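Local atomic coordinates of molybdopterin molybdotransferase (Pyrococcus horikoshii, PDB entry 1UZ5), a protein that probably catalyses the insertion of molybdenum from molybdate into adenylyl-molybdopterin, releasing AMP, during molybdenum cofactor biosynthesis. Residues Tyr59-Glu64 against Ala113-Glu118. Sequence-based numbering, arbitrary orientation.
Sequences YAVRAE and AVIQFE
Y59-V61 and A113-I115 pair as antiparallel strands in a mixed sheet of the MoeA N-terminal region. Strand 113-116 is an outermost strand of this sheet, and strand 97-101 flanks strand 58-61 on its other side. The N-to-C directions of the short strand segments 59-61 and 113-116 differ by 145°.

Y59 and I115 form a hydrogen-bonded pair, with Y59 N to I115 O at 2.9 Å and I115 N to Y59 O at 2.8 Å. Farther along, V61 N reaches A113 O at 2.8 Å in a fairly straight bond (164°). The return bond from A113 N to V61 O is weak. A60 and V114 are the non-hydrogen-bonded pair between them. Here CA-H...O contacts add to the pairing, and A60 CA lies 3.2 Å from A113 O.

The side chains of Y59, V61, A113 and I115 share one face of the sheet. V61 CG2 sits between the backbone N and the carbonyl carbon of its own residue, and from there it touches both A113 CB and I115 CD1. V120 of strand 120-123 and I127 and I129 of strand 126-129, from the far end of the sheet order, also pack against Y59 and I115.

The aromatic contact lies beyond the paired residues. The F117 side chain extends anti to its backbone N (chi1 -170°), and the two aromatic side chains cross obliquely. Y59 CE1 is 3.6 Å from F117 CD1. With an alanine in place of Y59 the ring and hydroxyl are lost, and the CD1-CE1 side of F117 is likely to be left without its aromatic neighbour. Y59 OH meets the edge of the F117 ring, 3.5 Å from F117 CE1.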
ATOM      1  N   TYR A  59     -12.369 -43.578   0.614  1.00 21.09           N
ATOM      2  CA  TYR A  59     -12.315 -44.265  -0.659  1.00 26.32           C
ATOM      3  C   TYR A  59     -12.924 -43.496  -1.808  1.00 21.86           C
ATOM      4  O   TYR A  59     -14.086 -43.079  -1.751  1.00 23.08           O
ATOM      5  CB  TYR A  59     -12.983 -45.636  -0.533  1.00 27.76           C
ATOM      6  CG  TYR A  59     -12.279 -46.526   0.455  1.00 28.68           C
ATOM      7  CD1 TYR A  59     -12.528 -46.427   1.826  1.00 27.53           C
ATOM      8  CD2 TYR A  59     -11.305 -47.422   0.025  1.00 30.02           C
ATOM      9  CE1 TYR A  59     -11.816 -47.201   2.743  1.00 25.03           C
ATOM     10  CE2 TYR A  59     -10.593 -48.191   0.926  1.00 26.90           C
ATOM     11  CZ  TYR A  59     -10.847 -48.079   2.280  1.00 32.53           C
ATOM     12  OH  TYR A  59     -10.118 -48.854   3.154  1.00 36.33           O
ATOM     13  N   ALA A  60     -12.119 -43.311  -2.850  1.00 21.30           N
ATOM     14  CA  ALA A  60     -12.540 -42.617  -4.052  1.00 22.90           C
ATOM     15  C   ALA A  60     -13.386 -43.614  -4.819  1.00 23.10           C
ATOM     16  O   ALA A  60     -12.983 -44.763  -5.000  1.00 21.23           O
ATOM     17  CB  ALA A  60     -11.326 -42.217  -4.888  1.00 14.91           C
ATOM     18  N   VAL A  61     -14.549 -43.170  -5.277  1.00 21.69           N
ATOM     19  CA  VAL A  61     -15.453 -44.041  -6.017  1.00 24.63           C
ATOM     20  C   VAL A  61     -16.137 -43.293  -7.146  1.00 18.78           C
ATOM     21  O   VAL A  61     -16.043 -42.073  -7.246  1.00 21.98           O
ATOM     22  CB  VAL A  61     -16.593 -44.578  -5.111  1.00 24.37           C
ATOM     23  CG1 VAL A  61     -16.022 -45.249  -3.876  1.00 20.36           C
ATOM     24  CG2 VAL A  61     -17.527 -43.423  -4.714  1.00 23.07           C
ATOM     25  N   ARG A  62     -16.808 -44.047  -8.004  1.00 21.99           N
ATOM     26  CA  ARG A  62     -17.603 -43.468  -9.077  1.00 24.69           C
ATOM     27  C   ARG A  62     -18.956 -43.448  -8.358  1.00 23.62           C
ATOM     28  O   ARG A  62     -19.512 -44.502  -8.062  1.00 25.94           O
ATOM     29  CB  ARG A  62     -17.632 -44.411 -10.278  1.00 26.29           C
ATOM     30  CG  ARG A  62     -16.268 -44.613 -10.899  1.00 28.35           C
ATOM     31  CD  ARG A  62     -16.210 -45.820 -11.820  1.00 39.85           C
ATOM     32  NE  ARG A  62     -17.307 -45.850 -12.778  1.00 39.33           N
ATOM     33  CZ  ARG A  62     -17.173 -46.203 -14.053  1.00 55.46           C
ATOM     34  NH1 ARG A  62     -15.984 -46.554 -14.530  1.00 46.55           N
ATOM     35  NH2 ARG A  62     -18.230 -46.207 -14.852  1.00 44.06           N
ATOM     36  N   ALA A  63     -19.462 -42.263  -8.040  1.00 19.33           N
ATOM     37  CA  ALA A  63     -20.724 -42.145  -7.300  1.00 24.45           C
ATOM     38  C   ALA A  63     -21.859 -43.042  -7.812  1.00 32.09           C
ATOM     39  O   ALA A  63     -22.580 -43.656  -7.024  1.00 29.49           O
ATOM     40  CB  ALA A  63     -21.176 -40.693  -7.276  1.00 22.31           C
ATOM     41  N   GLU A  64     -22.004 -43.113  -9.130  1.00 32.64           N
ATOM     42  CA  GLU A  64     -23.039 -43.922  -9.766  1.00 36.74           C
ATOM     43  C   GLU A  64     -23.028 -45.391  -9.336  1.00 41.96           C
ATOM     44  O   GLU A  64     -24.078 -46.031  -9.293  1.00 38.73           O
ATOM     45  CB  GLU A  64     -22.887 -43.842 -11.284  1.00 45.85           C
ATOM     46  CG  GLU A  64     -21.551 -44.385 -11.781  1.00 68.28           C
ATOM     47  CD  GLU A  64     -21.203 -43.907 -13.176  1.00 79.48           C
ATOM     48  OE1 GLU A  64     -21.964 -44.207 -14.119  1.00 86.10           O
ATOM     49  OE2 GLU A  64     -20.166 -43.225 -13.324  1.00 85.69           O
ATOM     50  N   ALA A 113     -16.206 -38.906  -6.202  1.00 22.71           N
ATOM     51  CA  ALA A 113     -16.588 -38.782  -4.806  1.00 21.30           C
ATOM     52  C   ALA A 113     -15.639 -39.578  -3.930  1.00 17.33           C
ATOM     53  O   ALA A 113     -14.993 -40.518  -4.392  1.00 21.91           O
ATOM     54  CB  ALA A 113     -18.022 -39.275  -4.596  1.00 24.72           C
ATOM     55  N   VAL A 114     -15.550 -39.179  -2.665  1.00 21.41           N
ATOM     56  CA  VAL A 114     -14.725 -39.881  -1.699  1.00 23.30           C
ATOM     57  C   VAL A 114     -15.597 -40.158  -0.483  1.00 25.68           C
ATOM     58  O   VAL A 114     -16.182 -39.242   0.094  1.00 23.44           O
ATOM     59  CB  VAL A 114     -13.499 -39.053  -1.240  1.00 18.33           C
ATOM     60  CG1 VAL A 114     -12.703 -39.859  -0.211  1.00 16.41           C
ATOM     61  CG2 VAL A 114     -12.610 -38.714  -2.436  1.00 19.01           C
ATOM     62  N   ILE A 115     -15.693 -41.422  -0.100  1.00 23.25           N
ATOM     63  CA  ILE A 115     -16.498 -41.797   1.060  1.00 23.58           C
ATOM     64  C   ILE A 115     -15.568 -41.943   2.257  1.00 26.15           C
ATOM     65  O   ILE A 115     -14.616 -42.718   2.209  1.00 29.87           O
ATOM     66  CB  ILE A 115     -17.229 -43.132   0.813  1.00 28.39           C
ATOM     67  CG1 ILE A 115     -18.107 -43.011  -0.439  1.00 20.82           C
ATOM     68  CG2 ILE A 115     -18.061 -43.504   2.034  1.00 31.25           C
ATOM     69  CD1 ILE A 115     -18.859 -44.292  -0.816  1.00 31.74           C
ATOM     70  N   GLN A 116     -15.834 -41.180   3.314  1.00 24.62           N
ATOM     71  CA  GLN A 116     -15.016 -41.213   4.523  1.00 31.74           C
ATOM     72  C   GLN A 116     -14.685 -42.634   4.933  1.00 28.88           C
ATOM     73  O   GLN A 116     -15.497 -43.542   4.780  1.00 29.73           O
ATOM     74  CB  GLN A 116     -15.727 -40.534   5.689  1.00 35.87           C
ATOM     75  CG  GLN A 116     -16.045 -39.075   5.488  1.00 53.79           C
ATOM     76  CD  GLN A 116     -16.777 -38.493   6.680  1.00 58.34           C
ATOM     77  OE1 GLN A 116     -16.226 -38.408   7.776  1.00 61.66           O
ATOM     78  NE2 GLN A 116     -18.031 -38.099   6.475  1.00 61.96           N
ATOM     79  N   PHE A 117     -13.485 -42.803   5.471  1.00 27.42           N
ATOM     80  CA  PHE A 117     -12.999 -44.100   5.909  1.00 33.09           C
ATOM     81  C   PHE A 117     -13.995 -44.800   6.838  1.00 37.18           C
ATOM     82  O   PHE A 117     -14.282 -45.984   6.680  1.00 33.35           O
ATOM     83  CB  PHE A 117     -11.662 -43.909   6.633  1.00 32.79           C
ATOM     84  CG  PHE A 117     -10.934 -45.191   6.919  1.00 50.98           C
ATOM     85  CD1 PHE A 117     -10.422 -45.962   5.880  1.00 50.49           C
ATOM     86  CD2 PHE A 117     -10.761 -45.629   8.226  1.00 46.96           C
ATOM     87  CE1 PHE A 117      -9.747 -47.156   6.136  1.00 48.71           C
ATOM     88  CE2 PHE A 117     -10.087 -46.823   8.495  1.00 53.29           C
ATOM     89  CZ  PHE A 117      -9.581 -47.587   7.446  1.00 42.64           C
ATOM     90  N   GLU A 118     -14.526 -44.051   7.796  1.00 36.86           N
ATOM     91  CA  GLU A 118     -15.456 -44.590   8.781  1.00 45.70           C
ATOM     92  C   GLU A 118     -16.843 -44.963   8.263  1.00 44.82           C
ATOM     93  O   GLU A 118     -17.583 -45.658   8.955  1.00 43.53           O
ATOM     94  CB  GLU A 118     -15.619 -43.604   9.943  1.00 43.62           C
ATOM     95  CG  GLU A 118     -14.321 -42.965  10.430  1.00 67.23           C
ATOM     96  CD  GLU A 118     -13.713 -42.012   9.408  1.00 80.70           C
ATOM     97  OE1 GLU A 118     -14.418 -41.076   8.966  1.00 75.00           O
ATOM     98  OE2 GLU A 118     -12.530 -42.197   9.047  1.00 90.55           O
TER